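Local atomic coordinates of ATP-dependent protease subunit HslV (Trypanosoma brucei brucei, PDB entry 4HNZ), a protein that forms the proteolytic chamber of the mitochondrial HslVU complex, a proteasome-like threonine protease that hydrolyses proteins unfolded and delivered by its partner HslU. Residues A[69-83]-A[98-112]. Residues are numbered along the deposited sequence; the frame is centred on the assembly and turned at random.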
ATOM      1  N   ASN A  69      48.777   0.346   4.906  1.00 66.90           N
ATOM      2  CA  ASN A  69      48.918   0.504   3.446  1.00 68.95           C
ATOM      3  C   ASN A  69      47.845  -0.174   2.635  1.00 68.30           C
ATOM      4  O   ASN A  69      47.757   0.016   1.419  1.00 70.01           O
ATOM      5  CB  ASN A  69      50.286   0.024   2.982  1.00 73.34           C
ATOM      6  CG  ASN A  69      51.266   1.157   2.850  1.00 75.78           C
ATOM      7  OD1 ASN A  69      51.697   1.500   1.743  1.00 82.92           O
ATOM      8  ND2 ASN A  69      51.589   1.785   3.978  1.00 70.67           N
ATOM      9  N   GLN A  70      47.007  -0.955   3.307  1.00 64.98           N
ATOM     10  CA  GLN A  70      46.082  -1.832   2.617  1.00 59.36           C
ATOM     11  C   GLN A  70      44.750  -1.101   2.547  1.00 51.99           C
ATOM     12  O   GLN A  70      43.832  -1.327   3.342  1.00 44.26           O
ATOM     13  CB  GLN A  70      46.013  -3.169   3.363  1.00 56.98           C
ATOM     14  CG  GLN A  70      47.391  -3.734   3.695  1.00 53.82           C
ATOM     15  CD  GLN A  70      47.499  -4.123   5.151  1.00 50.98           C
ATOM     16  OE1 GLN A  70      47.056  -5.196   5.528  1.00 44.14           O
ATOM     17  NE2 GLN A  70      48.044  -3.217   5.991  1.00 51.15           N
ATOM     18  N   LEU A  71      44.638  -0.251   1.538  1.00 48.84           N
ATOM     19  CA  LEU A  71      43.428   0.515   1.360  1.00 44.65           C
ATOM     20  C   LEU A  71      42.221  -0.410   1.100  1.00 40.50           C
ATOM     21  O   LEU A  71      41.121  -0.168   1.612  1.00 38.10           O
ATOM     22  CB  LEU A  71      43.596   1.524   0.219  1.00 45.96           C
ATOM     23  CG  LEU A  71      42.516   2.594   0.042  1.00 46.49           C
ATOM     24  CD1 LEU A  71      42.337   3.391   1.316  1.00 45.76           C
ATOM     25  CD2 LEU A  71      42.888   3.508  -1.119  1.00 49.82           C
ATOM     26  N   THR A  72      42.402  -1.428   0.265  1.00 38.03           N
ATOM     27  CA  THR A  72      41.306  -2.358  -0.051  1.00 36.18           C
ATOM     28  C   THR A  72      40.798  -3.085   1.177  1.00 33.58           C
ATOM     29  O   THR A  72      39.581  -3.242   1.335  1.00 31.05           O
ATOM     30  CB  THR A  72      41.753  -3.384  -1.090  1.00 38.97           C
ATOM     31  OG1 THR A  72      42.146  -2.671  -2.266  1.00 41.34           O
ATOM     32  CG2 THR A  72      40.629  -4.332  -1.452  1.00 38.87           C
ATOM     33  N   ARG A  73      41.706  -3.513   2.044  1.00 31.23           N
ATOM     34  CA  ARG A  73      41.281  -4.191   3.240  1.00 32.98           C
ATOM     35  C   ARG A  73      40.522  -3.244   4.182  1.00 29.15           C
ATOM     36  O   ARG A  73      39.533  -3.622   4.788  1.00 30.78           O
ATOM     37  CB  ARG A  73      42.449  -4.808   3.970  1.00 38.59           C
ATOM     38  CG  ARG A  73      42.043  -5.990   4.830  1.00 46.89           C
ATOM     39  CD  ARG A  73      42.613  -5.869   6.237  1.00 54.64           C
ATOM     40  NE  ARG A  73      43.083  -7.108   6.858  1.00 66.28           N
ATOM     41  CZ  ARG A  73      44.262  -7.677   6.590  1.00 73.42           C
ATOM     42  NH1 ARG A  73      44.634  -8.775   7.244  1.00 74.56           N
ATOM     43  NH2 ARG A  73      45.046  -7.181   5.633  1.00 78.20           N
ATOM     44  N   ALA A  74      40.982  -2.006   4.293  1.00 25.67           N
ATOM     45  CA  ALA A  74      40.304  -1.004   5.084  1.00 23.36           C
ATOM     46  C   ALA A  74      38.837  -0.770   4.602  1.00 20.72           C
ATOM     47  O   ALA A  74      37.917  -0.689   5.381  1.00 18.29           O
ATOM     48  CB  ALA A  74      41.093   0.302   5.072  1.00 23.45           C
ATOM     49  N   ALA A  75      38.683  -0.640   3.303  1.00 19.97           N
ATOM     50  CA  ALA A  75      37.399  -0.469   2.709  1.00 19.63           C
ATOM     51  C   ALA A  75      36.482  -1.643   3.045  1.00 19.34           C
ATOM     52  O   ALA A  75      35.354  -1.429   3.451  1.00 19.01           O
ATOM     53  CB  ALA A  75      37.527  -0.296   1.193  1.00 19.26           C
ATOM     54  N   VAL A  76      36.958  -2.862   2.849  1.00 19.64           N
ATOM     55  CA  VAL A  76      36.169  -4.024   3.138  1.00 19.12           C
ATOM     56  C   VAL A  76      35.824  -4.081   4.615  1.00 19.12           C
ATOM     57  O   VAL A  76      34.683  -4.393   4.962  1.00 18.12           O
ATOM     58  CB  VAL A  76      36.887  -5.298   2.709  1.00 20.18           C
ATOM     59  CG1 VAL A  76      36.148  -6.524   3.213  1.00 20.09           C
ATOM     60  CG2 VAL A  76      36.946  -5.336   1.204  1.00 19.97           C
ATOM     61  N   GLU A  77      36.759  -3.747   5.487  1.00 20.00           N
ATOM     62  CA  GLU A  77      36.443  -3.761   6.936  1.00 21.26           C
ATOM     63  C   GLU A  77      35.409  -2.709   7.264  1.00 20.42           C
ATOM     64  O   GLU A  77      34.526  -2.936   8.085  1.00 19.76           O
ATOM     65  CB  GLU A  77      37.669  -3.527   7.776  1.00 23.40           C
ATOM     66  CG  GLU A  77      38.652  -4.687   7.732  1.00 25.23           C
ATOM     67  CD  GLU A  77      38.079  -5.974   8.293  1.00 27.41           C
ATOM     68  OE1 GLU A  77      37.265  -5.945   9.249  1.00 27.92           O
ATOM     69  OE2 GLU A  77      38.425  -7.032   7.734  1.00 28.96           O
ATOM     70  N   LEU A  78      35.517  -1.561   6.613  1.00 19.39           N
ATOM     71  CA  LEU A  78      34.513  -0.519   6.786  1.00 19.12           C
ATOM     72  C   LEU A  78      33.123  -1.015   6.360  1.00 18.38           C
ATOM     73  O   LEU A  78      32.172  -0.889   7.089  1.00 16.96           O
ATOM     74  CB  LEU A  78      34.840   0.716   5.974  1.00 18.97           C
ATOM     75  CG  LEU A  78      33.668   1.693   6.055  1.00 19.27           C
ATOM     76  CD1 LEU A  78      33.661   2.440   7.355  1.00 20.09           C
ATOM     77  CD2 LEU A  78      33.690   2.670   4.897  1.00 20.16           C
ATOM     78  N   ALA A  79      33.048  -1.603   5.178  1.00 18.47           N
ATOM     79  CA  ALA A  79      31.788  -2.064   4.672  1.00 18.24           C
ATOM     80  C   ALA A  79      31.176  -3.102   5.593  1.00 19.12           C
ATOM     81  O   ALA A  79      29.974  -3.051   5.849  1.00 19.88           O
ATOM     82  CB  ALA A  79      31.944  -2.604   3.267  1.00 18.47           C
ATOM     83  N   LYS A  80      31.968  -4.040   6.082  1.00 20.43           N
ATOM     84  CA  LYS A  80      31.479  -5.029   7.062  1.00 22.36           C
ATOM     85  C   LYS A  80      30.890  -4.392   8.287  1.00 24.04           C
ATOM     86  O   LYS A  80      29.851  -4.814   8.778  1.00 27.09           O
ATOM     87  CB  LYS A  80      32.590  -5.967   7.511  1.00 23.42           C
ATOM     88  CG  LYS A  80      32.885  -7.017   6.489  1.00 24.19           C
ATOM     89  CD  LYS A  80      34.249  -7.637   6.643  1.00 26.46           C
ATOM     90  CE  LYS A  80      34.403  -8.316   8.005  1.00 27.99           C
ATOM     91  NZ  LYS A  80      35.849  -8.620   8.173  1.00 29.70           N
ATOM     92  N   GLU A  81      31.570  -3.390   8.817  1.00 25.97           N
ATOM     93  CA  GLU A  81      31.111  -2.725  10.031  1.00 26.96           C
ATOM     94  C   GLU A  81      29.823  -1.942   9.755  1.00 23.83           C
ATOM     95  O   GLU A  81      28.897  -1.911  10.545  1.00 22.50           O
ATOM     96  CB  GLU A  81      32.214  -1.760  10.522  1.00 30.71           C
ATOM     97  CG  GLU A  81      31.975  -1.174  11.915  1.00 36.91           C
ATOM     98  CD  GLU A  81      33.002  -0.104  12.340  1.00 44.39           C
ATOM     99  OE1 GLU A  81      33.918   0.273  11.558  1.00 48.73           O
ATOM    100  OE2 GLU A  81      32.840   0.435  13.460  1.00 52.38           O
ATOM    101  N   TRP A  82      29.827  -1.256   8.637  1.00 21.33           N
ATOM    102  CA  TRP A  82      28.705  -0.493   8.201  1.00 20.71           C
ATOM    103  C   TRP A  82      27.453  -1.383   8.109  1.00 21.87           C
ATOM    104  O   TRP A  82      26.386  -0.995   8.539  1.00 24.63           O
ATOM    105  CB  TRP A  82      29.032   0.093   6.820  1.00 19.59           C
ATOM    106  CG  TRP A  82      28.061   1.093   6.251  1.00 18.53           C
ATOM    107  CD1 TRP A  82      26.850   1.411   6.703  1.00 18.03           C
ATOM    108  CD2 TRP A  82      28.245   1.820   5.032  1.00 17.83           C
ATOM    109  NE1 TRP A  82      26.290   2.362   5.891  1.00 17.79           N
ATOM    110  CE2 TRP A  82      27.122   2.616   4.850  1.00 17.65           C
ATOM    111  CE3 TRP A  82      29.292   1.907   4.113  1.00 17.78           C
ATOM    112  CZ2 TRP A  82      26.990   3.460   3.787  1.00 17.81           C
ATOM    113  CZ3 TRP A  82      29.166   2.750   3.038  1.00 17.57           C
ATOM    114  CH2 TRP A  82      28.029   3.519   2.883  1.00 18.14           C
ATOM    115  N   ARG A  83      27.567  -2.577   7.536  1.00 21.60           N
ATOM    116  CA  ARG A  83      26.390  -3.410   7.347  1.00 21.22           C
ATOM    117  C   ARG A  83      25.927  -4.064   8.615  1.00 22.87           C
ATOM    118  O   ARG A  83      24.779  -4.445   8.694  1.00 21.94           O
ATOM    119  CB  ARG A  83      26.649  -4.492   6.328  1.00 20.57           C
ATOM    120  CG  ARG A  83      26.834  -3.917   4.956  1.00 20.66           C
ATOM    121  CD  ARG A  83      25.535  -3.379   4.393  1.00 20.38           C
ATOM    122  NE  ARG A  83      24.604  -4.481   4.231  1.00 20.96           N
ATOM    123  CZ  ARG A  83      23.337  -4.358   3.879  1.00 21.85           C
ATOM    124  NH1 ARG A  83      22.802  -3.178   3.666  1.00 21.74           N
ATOM    125  NH2 ARG A  83      22.606  -5.444   3.732  1.00 23.41           N
ATOM    126  N   CYS A  98      40.096   7.198  -3.162  1.00 22.47           N
ATOM    127  CA  CYS A  98      41.248   7.122  -4.036  1.00 24.90           C
ATOM    128  C   CYS A  98      42.586   7.303  -3.392  1.00 24.64           C
ATOM    129  O   CYS A  98      42.789   8.179  -2.565  1.00 23.09           O
ATOM    130  CB  CYS A  98      41.215   8.273  -5.029  1.00 27.72           C
ATOM    131  SG  CYS A  98      39.949   8.066  -6.223  1.00 32.16           S
ATOM    132  N   SER A  99      43.501   6.445  -3.815  1.00 26.57           N
ATOM    133  CA  SER A  99      44.907   6.696  -3.680  1.00 27.61           C
ATOM    134  C   SER A  99      45.466   6.695  -5.093  1.00 29.82           C
ATOM    135  O   SER A  99      44.749   6.469  -6.074  1.00 26.04           O
ATOM    136  CB  SER A  99      45.577   5.628  -2.838  1.00 26.82           C
ATOM    137  OG  SER A  99      45.552   4.408  -3.520  1.00 26.47           O
ATOM    138  N   ALA A 100      46.773   6.926  -5.188  1.00 34.36           N
ATOM    139  CA  ALA A 100      47.457   6.870  -6.475  1.00 37.12           C
ATOM    140  C   ALA A 100      47.344   5.457  -7.032  1.00 37.89           C
ATOM    141  O   ALA A 100      47.058   5.291  -8.216  1.00 39.02           O
ATOM    142  CB  ALA A 100      48.903   7.295  -6.339  1.00 38.26           C
ATOM    143  N   GLU A 101      47.466   4.459  -6.166  1.00 40.88           N
ATOM    144  CA  GLU A 101      47.391   3.055  -6.585  1.00 45.20           C
ATOM    145  C   GLU A 101      45.967   2.535  -6.811  1.00 40.89           C
ATOM    146  O   GLU A 101      45.719   1.871  -7.810  1.00 42.23           O
ATOM    147  CB  GLU A 101      48.089   2.136  -5.556  1.00 50.98           C
ATOM    148  CG  GLU A 101      49.610   2.109  -5.650  1.00 58.21           C
ATOM    149  CD  GLU A 101      50.221   3.491  -5.538  1.00 63.56           C
ATOM    150  OE1 GLU A 101      49.787   4.246  -4.627  1.00 61.86           O
ATOM    151  OE2 GLU A 101      51.087   3.839  -6.397  1.00 68.57           O
ATOM    152  N   GLU A 102      45.055   2.825  -5.883  1.00 37.78           N
ATOM    153  CA  GLU A 102      43.789   2.114  -5.768  1.00 34.36           C
ATOM    154  C   GLU A 102      42.620   3.078  -5.731  1.00 29.15           C
ATOM    155  O   GLU A 102      42.685   4.150  -5.140  1.00 30.36           O
ATOM    156  CB  GLU A 102      43.745   1.244  -4.476  1.00 38.88           C
ATOM    157  CG  GLU A 102      44.852   0.189  -4.298  1.00 47.89           C
ATOM    158  CD  GLU A 102      45.033  -0.293  -2.836  1.00 53.81           C
ATOM    159  OE1 GLU A 102      45.800   0.330  -2.051  1.00 60.07           O
ATOM    160  OE2 GLU A 102      44.435  -1.333  -2.454  1.00 60.78           O
ATOM    161  N   THR A 103      41.514   2.657  -6.335  1.00 25.08           N
ATOM    162  CA  THR A 103      40.228   3.293  -6.160  1.00 22.94           C
ATOM    163  C   THR A 103      39.170   2.264  -5.759  1.00 21.26           C
ATOM    164  O   THR A 103      39.006   1.228  -6.415  1.00 19.65           O
ATOM    165  CB  THR A 103      39.754   3.968  -7.484  1.00 23.00           C
ATOM    166  OG1 THR A 103      40.776   4.841  -7.992  1.00 25.18           O
ATOM    167  CG2 THR A 103      38.534   4.759  -7.253  1.00 22.05           C
ATOM    168  N   LEU A 104      38.386   2.603  -4.752  1.00 20.88           N
ATOM    169  CA  LEU A 104      37.265   1.788  -4.327  1.00 20.87           C
ATOM    170  C   LEU A 104      36.007   2.598  -4.156  1.00 19.45           C
ATOM    171  O   LEU A 104      36.008   3.681  -3.610  1.00 20.93           O
ATOM    172  CB  LEU A 104      37.526   1.139  -2.964  1.00 21.97           C
ATOM    173  CG  LEU A 104      38.694   0.217  -3.058  1.00 23.44           C
ATOM    174  CD1 LEU A 104      39.825   0.790  -2.254  1.00 25.54           C
ATOM    175  CD2 LEU A 104      38.328  -1.178  -2.564  1.00 24.59           C
ATOM    176  N   GLU A 105      34.921   1.951  -4.486  1.00 18.96           N
ATOM    177  CA  GLU A 105      33.638   2.456  -4.234  1.00 19.35           C
ATOM    178  C   GLU A 105      32.984   1.555  -3.171  1.00 18.19           C
ATOM    179  O   GLU A 105      33.015   0.323  -3.246  1.00 16.26           O
ATOM    180  CB  GLU A 105      32.848   2.454  -5.554  1.00 19.68           C
ATOM    181  CG  GLU A 105      31.342   2.445  -5.409  1.00 21.21           C
ATOM    182  CD  GLU A 105      30.611   2.255  -6.761  1.00 23.69           C
ATOM    183  OE1 GLU A 105      31.296   2.282  -7.835  1.00 21.43           O
ATOM    184  OE2 GLU A 105      29.342   2.099  -6.719  1.00 22.61           O
ATOM    185  N   ILE A 106      32.365   2.208  -2.196  1.00 19.00           N
ATOM    186  CA  ILE A 106      31.656   1.532  -1.129  1.00 19.35           C
ATOM    187  C   ILE A 106      30.256   2.109  -0.980  1.00 18.62           C
ATOM    188  O   ILE A 106      30.106   3.288  -0.860  1.00 17.00           O
ATOM    189  CB  ILE A 106      32.381   1.726   0.193  1.00 19.66           C
ATOM    190  CG1 ILE A 106      33.831   1.427   0.015  1.00 21.24           C
ATOM    191  CG2 ILE A 106      31.780   0.804   1.230  1.00 19.99           C
ATOM    192  CD1 ILE A 106      34.704   2.054   1.093  1.00 23.10           C
ATOM    193  N   ASP A 107      29.234   1.251  -0.955  1.00 19.48           N
ATOM    194  CA  ASP A 107      27.844   1.705  -0.720  1.00 18.54           C
ATOM    195  C   ASP A 107      27.186   1.074   0.471  1.00 18.48           C
ATOM    196  O   ASP A 107      27.728   0.133   1.090  1.00 19.13           O
ATOM    197  CB  ASP A 107      27.016   1.579  -2.013  1.00 18.56           C
ATOM    198  CG  ASP A 107      26.744   0.168  -2.430  1.00 19.46           C
ATOM    199  OD1 ASP A 107      26.716  -0.769  -1.592  1.00 19.96           O
ATOM    200  OD2 ASP A 107      26.628  -0.004  -3.651  1.00 19.97           O
ATOM    201  N   GLY A 108      25.974   1.550   0.759  1.00 20.19           N
ATOM    202  CA  GLY A 108      25.168   1.070   1.892  1.00 19.45           C
ATOM    203  C   GLY A 108      24.644  -0.346   1.768  1.00 20.80           C
ATOM    204  O   GLY A 108      24.205  -0.920   2.751  1.00 21.34           O
ATOM    205  N   GLN A 109      24.660  -0.918   0.571  1.00 21.98           N
ATOM    206  CA  GLN A 109      24.265  -2.310   0.374  1.00 23.39           C
ATOM    207  C   GLN A 109      25.443  -3.231   0.658  1.00 21.92           C
ATOM    208  O   GLN A 109      25.268  -4.436   0.705  1.00 22.16           O
ATOM    209  CB  GLN A 109      23.772  -2.536  -1.046  1.00 24.93           C
ATOM    210  CG  GLN A 109      22.302  -2.300  -1.206  1.00 28.96           C
ATOM    211  CD  GLN A 109      21.919  -0.902  -0.823  1.00 33.45           C
ATOM    212  OE1 GLN A 109      21.158  -0.695   0.105  1.00 37.88           O
ATOM    213  NE2 GLN A 109      22.491   0.094  -1.529  1.00 36.57           N
ATOM    214  N   GLY A 110      26.626  -2.668   0.861  1.00 19.66           N
ATOM    215  CA  GLY A 110      27.782  -3.487   1.228  1.00 19.77           C
ATOM    216  C   GLY A 110      28.635  -3.908   0.057  1.00 19.34           C
ATOM    217  O   GLY A 110      29.478  -4.766   0.190  1.00 18.60           O
ATOM    218  N   ASN A 111      28.394  -3.310  -1.113  1.00 19.78           N
ATOM    219  CA  ASN A 111      29.276  -3.544  -2.257  1.00 19.37           C
ATOM    220  C   ASN A 111      30.581  -2.763  -2.091  1.00 18.04           C
ATOM    221  O   ASN A 111      30.593  -1.656  -1.611  1.00 16.43           O
ATOM    222  CB  ASN A 111      28.620  -3.127  -3.563  1.00 20.08           C
ATOM    223  CG  ASN A 111      27.283  -3.841  -3.832  1.00 20.43           C
ATOM    224  OD1 ASN A 111      27.238  -5.062  -4.006  1.00 21.68           O
ATOM    225  ND2 ASN A 111      26.206  -3.071  -3.920  1.00 20.53           N
ATOM    226  N   VAL A 112      31.668  -3.396  -2.485  1.00 17.84           N
ATOM    227  CA  VAL A 112      32.952  -2.776  -2.572  1.00 17.65           C
ATOM    228  C   VAL A 112      33.379  -3.028  -3.996  1.00 17.93           C
ATOM    229  O   VAL A 112      33.645  -4.104  -4.358  1.00 18.31           O
ATOM    230  CB  VAL A 112      33.919  -3.389  -1.586  1.00 18.42           C
ATOM    231  CG1 VAL A 112      35.296  -2.759  -1.692  1.00 19.64           C
ATOM    232  CG2 VAL A 112      33.402  -3.231  -0.159  1.00 18.03           C
TER
HETATM  233  O   HOH W   1      45.512  -2.781  -0.447  1.00 37.25           O
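L71, in the first turn of helix 71-83, packs against L104 of strand 103-107 and S99 of the turn before it. With CG anti to the backbone N (chi1 -169°) it slides past L104, whose CD1 lies 4.0 Å from L71 CG, and its CD2 rests beside S99 CB and OG. Next to it T72 supplies the polar grip: OG1 donates to E102 OE2 at 2.7 Å, on the anti side of the carboxylate and somewhat out of its plane. T72 N adds a weak bond to the same oxygen, which also accepts from a water; a carboxylate here probably also gains from the nearby helix start. The methyl T72 CG2 turns to L104. A75, small enough to let the helix settle close, touches I106 CD1 at 3.7 Å and L104 CD2. Helix and strand run almost parallel, 4° apart with axes 9.1 Å from each other; this is one half of the alpha-beta-beta-alpha sandwich of the Ntn hydrolases, in which helices 50-66 and 71-84 cover one sheet. V76 and L78 are suitably apolar, facing V112, in the last strand of this chain's sheet, and I106. The methyl of A79 rests on both I106 CG2 and V112 CG2. W82 lays its ring over the D107-G108 peptide, starting the type I turn D107 to G110: G108 CA lies over one face, 4.0 Å from the six-membered-ring centroid in a CH-pi contact, and I106 CG2 is at the edge. R83 is long enough to serve both turn and neighbouring subunit: bent at chi2 and chi3, its NH1 hydrogen-bonds G108 O at 2.8 Å, in the carbonyl plane but tilted from the guanidinium plane; Q109 O lies over one guanidinium face, and NE salt-bridges D52 of that subunit. G110, at positive phi (94°) and without a side chain, leaves its CA to meet R83 CG.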